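Local structure of sialidase B (Streptococcus pneumoniae serotype 4, 4XJW) at residues T107-S112 against T120-G125; S286-S291 against L304-P309; L458-S463 against M506-D511. The protein cleaves terminal alpha-linked sialic acid from oligosaccharides, glycoproteins and glycolipids, as a family 33 glycosidase and intramolecular trans-sialidase. The protein carries 1 engineered substitution. One frame throughout, in Å; residues are numbered along the deposited sequence.

Contact 1 of 3, residues T107-S112 against T120-G125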
ATOM      1  N   THR A 107     -10.355 -18.048  -6.683  1.00 11.80           N
ATOM      2  CA  THR A 107     -10.659 -18.328  -8.079  1.00 14.54           C
ATOM      3  C   THR A 107      -9.396 -18.108  -8.891  1.00 14.69           C
ATOM      4  O   THR A 107      -8.930 -16.971  -9.049  1.00 14.47           O
ATOM      5  CB  THR A 107     -11.795 -17.430  -8.622  1.00 14.72           C
ATOM      6  OG1 THR A 107     -12.964 -17.577  -7.802  1.00 15.52           O
ATOM      7  CG2 THR A 107     -12.154 -17.807 -10.071  1.00 16.64           C
ATOM      8  N   LEU A 108      -8.839 -19.199  -9.403  1.00 10.64           N
ATOM      9  CA  LEU A 108      -7.588 -19.139 -10.144  1.00  9.64           C
ATOM     10  C   LEU A 108      -7.871 -19.358 -11.630  1.00 12.71           C
ATOM     11  O   LEU A 108      -8.612 -20.258 -11.993  1.00 12.23           O
ATOM     12  CB  LEU A 108      -6.613 -20.174  -9.582  1.00 12.49           C
ATOM     13  CG  LEU A 108      -5.248 -20.305 -10.252  1.00 11.83           C
ATOM     14  CD1 LEU A 108      -4.185 -20.737  -9.245  1.00 14.74           C
ATOM     15  CD2 LEU A 108      -5.284 -21.301 -11.422  1.00 13.54           C
ATOM     16  N   VAL A 109      -7.297 -18.518 -12.482  1.00 12.11           N
ATOM     17  CA  VAL A 109      -7.395 -18.705 -13.929  1.00 10.90           C
ATOM     18  C   VAL A 109      -5.999 -18.629 -14.534  1.00 13.11           C
ATOM     19  O   VAL A 109      -5.325 -17.601 -14.421  1.00 13.57           O
ATOM     20  CB  VAL A 109      -8.260 -17.620 -14.588  1.00 15.64           C
ATOM     21  CG1 VAL A 109      -8.350 -17.859 -16.104  1.00 14.76           C
ATOM     22  CG2 VAL A 109      -9.649 -17.609 -13.973  1.00 12.83           C
ATOM     23  N   PHE A 110      -5.566 -19.699 -15.195  1.00 10.33           N
ATOM     24  CA  PHE A 110      -4.245 -19.703 -15.804  1.00 11.28           C
ATOM     25  C   PHE A 110      -4.396 -19.854 -17.304  1.00 12.55           C
ATOM     26  O   PHE A 110      -5.045 -20.789 -17.771  1.00 13.80           O
ATOM     27  CB  PHE A 110      -3.376 -20.828 -15.254  1.00 12.57           C
ATOM     28  CG  PHE A 110      -2.023 -20.902 -15.908  1.00 11.26           C
ATOM     29  CD1 PHE A 110      -1.078 -19.919 -15.669  1.00 12.50           C
ATOM     30  CD2 PHE A 110      -1.712 -21.945 -16.774  1.00 11.94           C
ATOM     31  CE1 PHE A 110       0.171 -19.966 -16.272  1.00 12.14           C
ATOM     32  CE2 PHE A 110      -0.467 -22.008 -17.383  1.00 12.84           C
ATOM     33  CZ  PHE A 110       0.479 -21.016 -17.127  1.00 14.27           C
ATOM     34  N   VAL A 111      -3.830 -18.911 -18.047  1.00 10.92           N
ATOM     35  CA  VAL A 111      -3.939 -18.920 -19.504  1.00 11.78           C
ATOM     36  C   VAL A 111      -2.573 -19.205 -20.149  1.00 13.95           C
ATOM     37  O   VAL A 111      -1.588 -18.495 -19.908  1.00 13.31           O
ATOM     38  CB  VAL A 111      -4.520 -17.587 -20.020  1.00 11.10           C
ATOM     39  CG1 VAL A 111      -4.654 -17.632 -21.532  1.00 17.81           C
ATOM     40  CG2 VAL A 111      -5.882 -17.320 -19.373  1.00 16.67           C
ATOM     41  N   SER A 112      -2.520 -20.260 -20.961  1.00 14.73           N
ATOM     42  CA  SER A 112      -1.317 -20.646 -21.690  1.00 12.48           C
ATOM     43  C   SER A 112      -1.566 -20.395 -23.181  1.00 15.51           C
ATOM     44  O   SER A 112      -2.277 -21.157 -23.837  1.00 18.96           O
ATOM     45  CB  SER A 112      -1.004 -22.124 -21.414  1.00 15.68           C
ATOM     46  OG  SER A 112       0.185 -22.549 -22.043  1.00 16.81           O
ATOM     47  N   THR A 120      -0.184 -16.381 -18.457  1.00 12.58           N
ATOM     48  CA  THR A 120      -0.765 -15.365 -17.585  1.00 11.60           C
ATOM     49  C   THR A 120      -1.558 -16.010 -16.462  1.00 13.62           C
ATOM     50  O   THR A 120      -2.383 -16.888 -16.714  1.00 13.21           O
ATOM     51  CB  THR A 120      -1.732 -14.465 -18.377  1.00 13.10           C
ATOM     52  OG1 THR A 120      -1.049 -13.889 -19.499  1.00 15.32           O
ATOM     53  CG2 THR A 120      -2.292 -13.339 -17.501  1.00 13.32           C
ATOM     54  N   MET A 121      -1.334 -15.552 -15.230  1.00 10.67           N
ATOM     55  CA  MET A 121      -2.041 -16.081 -14.065  1.00 10.93           C
ATOM     56  C   MET A 121      -2.915 -15.017 -13.415  1.00 11.24           C
ATOM     57  O   MET A 121      -2.442 -13.907 -13.152  1.00 11.95           O
ATOM     58  CB  MET A 121      -1.040 -16.572 -13.033  1.00 10.20           C
ATOM     59  CG  MET A 121      -1.688 -17.062 -11.741  1.00 13.76           C
ATOM     60  SD  MET A 121      -2.495 -18.672 -11.948  1.00 13.56           S
ATOM     61  CE  MET A 121      -1.040 -19.703 -11.983  1.00 11.85           C
ATOM     62  N   TYR A 122      -4.175 -15.358 -13.158  1.00 11.01           N
ATOM     63  CA  TYR A 122      -5.069 -14.487 -12.393  1.00 10.84           C
ATOM     64  C   TYR A 122      -5.496 -15.229 -11.143  1.00 11.72           C
ATOM     65  O   TYR A 122      -5.795 -16.411 -11.194  1.00 13.92           O
ATOM     66  CB  TYR A 122      -6.333 -14.157 -13.189  1.00 11.25           C
ATOM     67  CG  TYR A 122      -6.132 -13.589 -14.576  1.00 12.11           C
ATOM     68  CD1 TYR A 122      -5.955 -14.426 -15.667  1.00 11.67           C
ATOM     69  CD2 TYR A 122      -6.167 -12.215 -14.797  1.00 12.77           C
ATOM     70  CE1 TYR A 122      -5.798 -13.911 -16.949  1.00 16.17           C
ATOM     71  CE2 TYR A 122      -6.024 -11.687 -16.066  1.00 15.25           C
ATOM     72  CZ  TYR A 122      -5.829 -12.545 -17.137  1.00 15.88           C
ATOM     73  OH  TYR A 122      -5.681 -12.034 -18.403  1.00 21.44           O
ATOM     74  N   VAL A 123      -5.528 -14.540 -10.011  1.00 10.45           N
ATOM     75  CA  VAL A 123      -6.140 -15.129  -8.831  1.00 10.10           C
ATOM     76  C   VAL A 123      -7.070 -14.094  -8.239  1.00 12.15           C
ATOM     77  O   VAL A 123      -6.666 -12.946  -8.069  1.00 11.49           O
ATOM     78  CB  VAL A 123      -5.089 -15.542  -7.786  1.00 11.31           C
ATOM     79  CG1 VAL A 123      -5.784 -16.148  -6.580  1.00 14.64           C
ATOM     80  CG2 VAL A 123      -4.100 -16.538  -8.377  1.00 10.44           C
ATOM     81  N   ASN A 124      -8.316 -14.491  -7.967  1.00 11.39           N
ATOM     82  CA  ASN A 124      -9.313 -13.597  -7.387  1.00  9.79           C
ATOM     83  C   ASN A 124      -9.537 -12.324  -8.206  1.00 13.70           C
ATOM     84  O   ASN A 124      -9.759 -11.242  -7.659  1.00 11.85           O
ATOM     85  CB  ASN A 124      -8.990 -13.323  -5.914  1.00 10.88           C
ATOM     86  CG  ASN A 124      -9.013 -14.592  -5.101  1.00 11.70           C
ATOM     87  OD1 ASN A 124      -9.733 -15.522  -5.451  1.00 14.22           O
ATOM     88  ND2 ASN A 124      -8.229 -14.657  -4.039  1.00 12.68           N
ATOM     89  N   GLY A 125      -9.466 -12.478  -9.524  1.00 11.44           N
ATOM     90  CA  GLY A 125      -9.744 -11.387 -10.432  1.00 13.14           C
ATOM     91  C   GLY A 125      -8.601 -10.408 -10.577  1.00 13.84           C
ATOM     92  O   GLY A 125      -8.784  -9.295 -11.070  1.00 16.55           O
TER
HETATM   93  O   HOH W   1      -8.934 -14.788 -11.102  1.00 11.58           O
HETATM   94  O   HOH W   2      -1.501 -15.577 -21.589  1.00 19.53           O

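Contact 2 of 3, residues S286-S291 against L304-P309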
ATOM      1  N   SER A 286       8.140  13.965  -4.931  1.00 10.67           N
ATOM      2  CA  SER A 286       7.103  13.033  -4.516  1.00 10.95           C
ATOM      3  C   SER A 286       6.384  13.500  -3.258  1.00 10.09           C
ATOM      4  O   SER A 286       6.861  14.377  -2.534  1.00 12.37           O
ATOM      5  CB  SER A 286       7.678  11.630  -4.302  1.00 10.92           C
ATOM      6  OG  SER A 286       8.662  11.631  -3.265  1.00 12.62           O
ATOM      7  N   PHE A 287       5.220  12.904  -3.021  1.00 10.53           N
ATOM      8  CA  PHE A 287       4.537  13.020  -1.735  1.00 10.66           C
ATOM      9  C   PHE A 287       4.529  11.641  -1.117  1.00 12.01           C
ATOM     10  O   PHE A 287       4.583  10.645  -1.828  1.00 14.54           O
ATOM     11  CB  PHE A 287       3.099  13.508  -1.901  1.00 11.22           C
ATOM     12  CG  PHE A 287       2.983  14.837  -2.600  1.00  9.57           C
ATOM     13  CD1 PHE A 287       2.866  14.895  -3.989  1.00 10.70           C
ATOM     14  CD2 PHE A 287       2.970  16.022  -1.873  1.00 11.58           C
ATOM     15  CE1 PHE A 287       2.745  16.123  -4.636  1.00 11.22           C
ATOM     16  CE2 PHE A 287       2.863  17.255  -2.511  1.00 13.83           C
ATOM     17  CZ  PHE A 287       2.755  17.298  -3.901  1.00 11.96           C
ATOM     18  N   ILE A 288       4.472  11.560   0.204  1.00 11.22           N
ATOM     19  CA  ILE A 288       4.485  10.243   0.831  1.00 10.99           C
ATOM     20  C   ILE A 288       3.849  10.322   2.212  1.00 11.74           C
ATOM     21  O   ILE A 288       4.055  11.302   2.914  1.00 13.64           O
ATOM     22  CB  ILE A 288       5.926   9.666   0.856  1.00 10.20           C
ATOM     23  CG1 ILE A 288       5.978   8.316   1.590  1.00  9.67           C
ATOM     24  CG2 ILE A 288       6.909  10.692   1.461  1.00 15.86           C
ATOM     25  CD1 ILE A 288       7.276   7.546   1.343  1.00 11.65           C
ATOM     26  N   ASP A 289       3.046   9.310   2.566  1.00 11.19           N
ATOM     27  CA  ASP A 289       2.424   9.206   3.899  1.00 11.48           C
ATOM     28  C   ASP A 289       1.374  10.276   4.164  1.00 14.82           C
ATOM     29  O   ASP A 289       1.688  11.373   4.625  1.00 16.90           O
ATOM     30  CB  ASP A 289       3.476   9.192   5.028  1.00 10.82           C
ATOM     31  CG  ASP A 289       4.354   7.959   4.993  1.00 13.26           C
ATOM     32  OD1 ASP A 289       4.059   7.034   4.206  1.00 12.75           O
ATOM     33  OD2 ASP A 289       5.354   7.907   5.744  1.00 15.48           O
ATOM     34  N   SER A 290       0.121   9.943   3.883  1.00  9.51           N
ATOM     35  CA  SER A 290      -0.961  10.899   4.048  1.00  8.50           C
ATOM     36  C   SER A 290      -1.811  10.628   5.278  1.00  9.51           C
ATOM     37  O   SER A 290      -1.822   9.509   5.817  1.00  8.93           O
ATOM     38  CB  SER A 290      -1.844  10.955   2.796  1.00  9.29           C
ATOM     39  OG  SER A 290      -2.539   9.735   2.585  1.00  9.78           O
ATOM     40  N   SER A 291      -2.553  11.653   5.689  1.00  9.57           N
ATOM     41  CA  SER A 291      -3.407  11.576   6.873  1.00 10.32           C
ATOM     42  C   SER A 291      -4.603  12.509   6.685  1.00  8.87           C
ATOM     43  O   SER A 291      -4.448  13.611   6.138  1.00 10.68           O
ATOM     44  CB  SER A 291      -2.624  11.963   8.133  1.00 13.25           C
ATOM     45  OG  SER A 291      -3.314  11.524   9.284  1.00 15.92           O
ATOM     46  N   LEU A 304      -3.110  15.910   5.116  1.00 10.94           N
ATOM     47  CA  LEU A 304      -1.694  16.240   5.194  1.00 10.44           C
ATOM     48  C   LEU A 304      -0.865  15.130   4.535  1.00  8.41           C
ATOM     49  O   LEU A 304      -1.300  13.982   4.465  1.00  9.70           O
ATOM     50  CB  LEU A 304      -1.253  16.452   6.652  1.00 11.85           C
ATOM     51  CG  LEU A 304      -1.399  17.855   7.247  1.00 12.44           C
ATOM     52  CD1 LEU A 304      -2.832  18.347   7.199  1.00 18.70           C
ATOM     53  CD2 LEU A 304      -0.873  17.869   8.676  1.00 14.25           C
ATOM     54  N   ALA A 305       0.324  15.476   4.045  1.00  9.35           N
ATOM     55  CA  ALA A 305       1.286  14.486   3.542  1.00 10.47           C
ATOM     56  C   ALA A 305       2.704  15.026   3.643  1.00 10.72           C
ATOM     57  O   ALA A 305       2.902  16.234   3.695  1.00 11.81           O
ATOM     58  CB  ALA A 305       0.969  14.091   2.089  1.00 11.31           C
ATOM     59  N   ASP A 306       3.692  14.142   3.658  1.00 10.36           N
ATOM     60  CA  ASP A 306       5.069  14.616   3.533  1.00 12.22           C
ATOM     61  C   ASP A 306       5.305  15.039   2.091  1.00 11.16           C
ATOM     62  O   ASP A 306       4.755  14.430   1.168  1.00 11.28           O
ATOM     63  CB  ASP A 306       6.091  13.523   3.840  1.00 12.76           C
ATOM     64  CG  ASP A 306       5.937  12.899   5.221  1.00 16.08           C
ATOM     65  OD1 ASP A 306       5.449  13.560   6.158  1.00 14.54           O
ATOM     66  OD2 ASP A 306       6.348  11.722   5.357  1.00 16.81           O
ATOM     67  N   VAL A 307       6.145  16.058   1.898  1.00 11.43           N
ATOM     68  CA  VAL A 307       6.556  16.459   0.549  1.00 11.00           C
ATOM     69  C   VAL A 307       8.055  16.302   0.414  1.00 12.89           C
ATOM     70  O   VAL A 307       8.811  16.762   1.274  1.00 13.35           O
ATOM     71  CB  VAL A 307       6.200  17.919   0.249  1.00 19.03           C
ATOM     72  CG1 VAL A 307       6.404  18.210  -1.239  1.00 16.31           C
ATOM     73  CG2 VAL A 307       4.778  18.190   0.646  1.00 18.30           C
ATOM     74  N   MET A 308       8.473  15.662  -0.673  1.00 11.49           N
ATOM     75  CA  MET A 308       9.885  15.439  -0.983  1.00 11.93           C
ATOM     76  C   MET A 308      10.287  16.148  -2.269  1.00 14.95           C
ATOM     77  O   MET A 308       9.692  15.924  -3.324  1.00 12.74           O
ATOM     78  CB  MET A 308      10.147  13.949  -1.152  1.00 15.04           C
ATOM     79  CG  MET A 308       9.840  13.116   0.075  1.00 15.81           C
ATOM     80  SD  MET A 308      11.018  13.422   1.407  1.00 18.74           S
ATOM     81  CE  MET A 308      10.324  12.384   2.694  1.00 23.63           C
ATOM     82  N   PRO A 309      11.313  17.005  -2.197  1.00 14.63           N
ATOM     83  CA  PRO A 309      11.877  17.596  -3.410  1.00 13.75           C
ATOM     84  C   PRO A 309      12.483  16.529  -4.319  1.00 12.67           C
ATOM     85  O   PRO A 309      12.690  15.381  -3.906  1.00 13.22           O
ATOM     86  CB  PRO A 309      12.990  18.503  -2.868  1.00 13.85           C
ATOM     87  CG  PRO A 309      12.587  18.801  -1.445  1.00 18.91           C
ATOM     88  CD  PRO A 309      11.977  17.505  -0.983  1.00 16.86           C
TER

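Contact 3 of 3, residues L458-S463 against M506-D511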
ATOM      1  N   LEU A 458      -7.012  13.571  14.301  1.00  8.69           N
ATOM      2  CA  LEU A 458      -8.040  13.453  15.336  1.00 10.85           C
ATOM      3  C   LEU A 458      -8.789  14.755  15.531  1.00  9.75           C
ATOM      4  O   LEU A 458      -8.192  15.799  15.788  1.00 11.39           O
ATOM      5  CB  LEU A 458      -7.398  13.041  16.662  1.00 12.02           C
ATOM      6  CG  LEU A 458      -8.372  12.916  17.840  1.00 11.84           C
ATOM      7  CD1 LEU A 458      -9.263  11.704  17.703  1.00 14.74           C
ATOM      8  CD2 LEU A 458      -7.580  12.825  19.129  1.00 14.21           C
ATOM      9  N   ALA A 459     -10.104  14.683  15.358  1.00  8.91           N
ATOM     10  CA  ALA A 459     -10.993  15.791  15.661  1.00 10.49           C
ATOM     11  C   ALA A 459     -11.608  15.523  17.012  1.00  9.69           C
ATOM     12  O   ALA A 459     -12.222  14.486  17.241  1.00 17.66           O
ATOM     13  CB  ALA A 459     -12.077  15.896  14.606  1.00 10.78           C
ATOM     14  N   LEU A 460     -11.446  16.449  17.941  1.00 14.78           N
ATOM     15  CA  LEU A 460     -11.961  16.225  19.289  0.58 16.09           C
ATOM     16  C   LEU A 460     -13.469  16.384  19.360  1.00 17.28           C
ATOM     17  O   LEU A 460     -14.048  17.198  18.646  1.00 16.85           O
ATOM     18  CB  LEU A 460     -11.281  17.151  20.286  0.58 14.19           C
ATOM     19  CG  LEU A 460      -9.827  16.753  20.518  0.58 17.25           C
ATOM     20  CD1 LEU A 460      -9.212  17.599  21.587  0.58 17.37           C
ATOM     21  CD2 LEU A 460      -9.737  15.272  20.869  0.58 15.11           C
ATOM     22  N   LYS A 461     -14.097  15.592  20.226  1.00 14.83           N
ATOM     23  CA  LYS A 461     -15.553  15.544  20.333  1.00 18.01           C
ATOM     24  C   LYS A 461     -16.195  16.842  20.830  1.00 17.89           C
ATOM     25  O   LYS A 461     -17.238  17.250  20.319  1.00 21.68           O
ATOM     26  CB  LYS A 461     -15.974  14.381  21.240  1.00 20.33           C
ATOM     27  CG  LYS A 461     -15.755  12.995  20.642  1.00 27.25           C
ATOM     28  CD  LYS A 461     -16.982  12.522  19.864  1.00 36.95           C
ATOM     29  CE  LYS A 461     -16.728  11.200  19.135  1.00 35.58           C
ATOM     30  NZ  LYS A 461     -16.427  10.075  20.065  1.00 44.19           N
ATOM     31  N   SER A 462     -15.582  17.491  21.820  1.00 17.69           N
ATOM     32  CA  SER A 462     -16.204  18.654  22.470  1.00 19.68           C
ATOM     33  C   SER A 462     -15.559  19.995  22.149  1.00 22.62           C
ATOM     34  O   SER A 462     -15.831  20.992  22.817  1.00 23.49           O
ATOM     35  CB  SER A 462     -16.216  18.482  23.983  1.00 24.55           C
ATOM     36  OG  SER A 462     -17.113  17.473  24.386  1.00 31.96           O
ATOM     37  N   SER A 463     -14.688  20.025  21.150  1.00 16.61           N
ATOM     38  CA  SER A 463     -14.103  21.287  20.707  1.00 15.07           C
ATOM     39  C   SER A 463     -13.807  21.195  19.220  1.00 13.67           C
ATOM     40  O   SER A 463     -14.022  20.148  18.606  1.00 17.68           O
ATOM     41  CB  SER A 463     -12.821  21.594  21.469  1.00 13.74           C
ATOM     42  OG  SER A 463     -11.777  20.746  21.035  1.00 14.43           O
ATOM     43  N   MET A 506      -4.253   7.910  17.101  1.00  8.36           N
ATOM     44  CA  MET A 506      -4.899   8.388  18.323  1.00 10.42           C
ATOM     45  C   MET A 506      -6.371   7.979  18.385  1.00 10.07           C
ATOM     46  O   MET A 506      -7.023   7.819  17.361  1.00 11.59           O
ATOM     47  CB  MET A 506      -4.824   9.917  18.385  1.00  8.69           C
ATOM     48  CG  MET A 506      -3.405  10.510  18.422  1.00  9.98           C
ATOM     49  SD  MET A 506      -3.390  12.270  18.054  1.00 13.35           S
ATOM     50  CE  MET A 506      -3.568  12.259  16.263  1.00 14.49           C
ATOM     51  N   VAL A 507      -6.874   7.828  19.606  1.00 10.52           N
ATOM     52  CA  VAL A 507      -8.299   7.658  19.857  1.00 10.25           C
ATOM     53  C   VAL A 507      -8.664   8.540  21.039  1.00 11.05           C
ATOM     54  O   VAL A 507      -7.846   8.745  21.941  1.00 11.49           O
ATOM     55  CB  VAL A 507      -8.680   6.187  20.168  1.00 13.04           C
ATOM     56  CG1 VAL A 507      -8.280   5.278  19.028  1.00 15.41           C
ATOM     57  CG2 VAL A 507      -8.039   5.717  21.470  1.00 13.44           C
ATOM     58  N   GLU A 508      -9.874   9.092  21.023  1.00  9.93           N
ATOM     59  CA  GLU A 508     -10.376   9.849  22.171  1.00 11.47           C
ATOM     60  C   GLU A 508     -11.159   8.884  23.065  1.00 14.39           C
ATOM     61  O   GLU A 508     -12.262   8.459  22.716  1.00 14.23           O
ATOM     62  CB  GLU A 508     -11.247  11.051  21.741  1.00 12.37           C
ATOM     63  CG  GLU A 508     -11.462  12.045  22.893  1.00 16.08           C
ATOM     64  CD  GLU A 508     -12.191  13.309  22.493  1.00 17.34           C
ATOM     65  OE1 GLU A 508     -12.703  13.370  21.355  1.00 18.11           O
ATOM     66  OE2 GLU A 508     -12.246  14.244  23.326  1.00 18.18           O
ATOM     67  N   LEU A 509     -10.577   8.505  24.201  1.00 13.55           N
ATOM     68  CA  LEU A 509     -11.225   7.547  25.106  1.00 16.13           C
ATOM     69  C   LEU A 509     -12.492   8.108  25.726  1.00 19.28           C
ATOM     70  O   LEU A 509     -13.489   7.404  25.875  1.00 24.01           O
ATOM     71  CB  LEU A 509     -10.276   7.122  26.230  1.00 17.88           C
ATOM     72  CG  LEU A 509      -9.078   6.258  25.840  1.00 18.67           C
ATOM     73  CD1 LEU A 509      -8.293   5.872  27.072  1.00 20.02           C
ATOM     74  CD2 LEU A 509      -9.538   5.026  25.076  1.00 18.36           C
ATOM     75  N   ARG A 510     -12.415   9.370  26.129  1.00 17.81           N
ATOM     76  CA  ARG A 510     -13.548  10.117  26.652  1.00 21.52           C
ATOM     77  C   ARG A 510     -13.179  11.586  26.498  1.00 20.50           C
ATOM     78  O   ARG A 510     -12.083  11.897  26.059  1.00 15.38           O
ATOM     79  CB  ARG A 510     -13.810   9.758  28.115  1.00 23.76           C
ATOM     80  CG  ARG A 510     -12.591   9.855  29.017  1.00 25.10           C
ATOM     81  CD  ARG A 510     -12.944   9.532  30.463  1.00 29.49           C
ATOM     82  NE  ARG A 510     -11.773   9.525  31.343  1.00 25.21           N
ATOM     83  CZ  ARG A 510     -11.435  10.531  32.145  1.00 22.91           C
ATOM     84  NH1 ARG A 510     -12.181  11.630  32.188  1.00 32.95           N
ATOM     85  NH2 ARG A 510     -10.360  10.432  32.914  1.00 32.71           N
ATOM     86  N   ASP A 511     -14.075  12.493  26.850  1.00 19.60           N
ATOM     87  CA  ASP A 511     -13.851  13.900  26.558  1.00 17.96           C
ATOM     88  C   ASP A 511     -12.512  14.494  27.029  1.00 19.28           C
ATOM     89  O   ASP A 511     -12.253  14.607  28.226  1.00 21.39           O
ATOM     90  CB  ASP A 511     -15.023  14.724  27.082  1.00 22.52           C
ATOM     91  CG  ASP A 511     -15.441  15.783  26.115  1.00 33.72           C
ATOM     92  OD1 ASP A 511     -14.827  16.868  26.147  1.00 38.72           O
ATOM     93  OD2 ASP A 511     -16.372  15.525  25.318  1.00 36.36           O
TER
HETATM   94  O   HOH W   3     -12.586  12.002  18.463  1.00 23.70           O
HETATM   95  O   HOH W   4     -13.289  16.590  23.555  1.00 20.65           O

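Contact 1 of 3, residues T107-S112 against T120-G125
In the antiparallel beta hairpin of strands 102-113 and 118-123, Val109 faces Tyr122 and Val111 faces Thr120 as hydrogen-bonded pairs. The local axes approach to 4.7 Å, and their directions differ by 171°. Val111 N meets Thr120 O at 2.8 Å in an almost straight bond (177° at the hydrogen).

Leu108, Phe110, Met121 and Val123 share one face. Met121, bent at chi2 and chi3, sets SD 3.6 Å from Leu108 CG, while its methyl CE turns the other way and lies 3.7 Å from Phe110 CD1. Its sulfur stands 5.4 Å from the Phe110 ring centroid, an oblique Met-aromatic contact. The domain belongs to the concanavalin clan of beta sandwiches, and this face looks into the sandwich: strand 74-80 of the second sheet covers it, Ile74 touching Leu108 and Val123, and Val76 touching Phe110 and Met121.

On the other face the Tyr122 ring, with CG anti to its carbonyl carbon (chi1 -53°), presents its edge to Val109 O, which lies in the ring plane 3.5 Å from CD1. Its hydroxyl bonds to Asp179. Where strand 118-123 ends, Asn124 grips Thr107 twice: Asn124 OD1 accepts from Thr107 N at 2.9 Å, and Asn124 N donates to Thr107 O. A bond from Asn124 ND2 to Asn106 OD1 fixes which way the amide is turned, and a water links Thr107 O to Gly125 N.

Contact 2 of 3, residues S286-S291 against L304-P309
Asp306 lies across from Ile288 as a hydrogen-bonded antiparallel pair next to a beta bulge, its side chain rising from the face that carries Ile288. The evidence for the bulge is the register: Ile288 pairs with Asp306 but Ser291 with Leu304, so the 286-291 side holds one extra residue, and Asp289 there has a positive phi of 68°. From the backbone outward, Asp306 CB comes first, 3.2 Å from Ile288 O and 3.8 Å from Ile288 CG2. CG follows, still beside that carbonyl oxygen at 3.4 Å. At the tip OD1 takes the amide N-H of Leu452, whereas OD2 lies 3.4 Å from Ile288 O, two acceptors without a bond. The carboxylates of Asp289 and Asp306, like charges 4.0 Å apart (OD2 to OD2) with planes turned by 62°, probably disfavour each other. Ile288 CG2 also touches Met308 CE, and the Ile288 side chain comes within about 4 Å of that of Asp232, probably the proton acceptor of the active site. Phe287 and Val307 lie side by side on the other face, Phe260 stacking on the phenylalanine ring. Strand 301-308 is flanked by strand 420-426, and strand 286-294 by the parallel strand 451-459, while strands 219-226 and 237-244 pack against the side chains of 286-291.

Contact 3 of 3, residues L458-S463 against M506-D511
Leu458 and Met506 meet where strands 451-459 and 504-510, which belong to two different sheets of the sialidase beta-propeller, come together side chain to side chain. The touching parts run almost parallel, 2° apart from end to end, yet even the nearest CA atoms, such as those of Leu458 and Met506 at 6.7 Å, are too widely spaced for beta pairing, so side chains and waters make most of the join.

At the buried end the two apolar chains cross at a slant. Met506, bent at chi3, lays its methyl CE 3.9 Å from Leu458 CB, and Leu458 CD2 returns to Met506 CB at 4.1 Å. Ile514 of strand 513-518 touches both residues.

Glu508 spans the middle. Its CG stands anti to the backbone N (chi1 -165°) and the chain beyond is extended, which carries the carboxylate across to the turn that follows strand 451-459. There OE1 offers its syn lone pair to Lys461 N, 2.9 Å away, with 155° at the hydrogen. The Lys461 side chain slants past the same oxygen, its CG 3.2 Å from Glu508 OE1. Its ammonium ends 5.1 Å from that oxygen (NZ to Glu508 OE1), too far for a salt bridge, and the lysine instead lines the pocket of the bound sulfonate inhibitor. In the conformer given, Leu460 CD2 touches Glu508 CD, the two side chains crossing at about a right angle.

Both carboxylate oxygens have further partners. OE1 also accepts a hydrogen bond from a water that donates to Ala459 O as well, and OE2 accepts from Gly512 N. The modelled approach of Ser462 to Asp511 is implausibly tight and therefore doubtful. A second water donates to Glu508 OE2 at 2.6 Å and accepts from Ser462 N at 3.0 Å.

From the N terminus the chain first closes contact 1, a hairpin whose strands are joined by four loop residues, in the lectin-like sandwich domain. It then enters the propeller, where contact 2 closes a hairpin over twelve residues. Contact 3 comes last and joins segments separated by 42 residues, 22 of them in strands, so it ties the sheet of strand 451-459 to the sheet of strand 504-510. The three loops follow in series, and none nests in or crosses another. Contacts 2 and 3 reach one sheet, through neighbouring strands 286-294 and 451-459, and their nearest atoms are about 7 Å apart. Contact 1 stands apart, its centre about 35 Å from that of contact 2 and about 46 Å from that of contact 3.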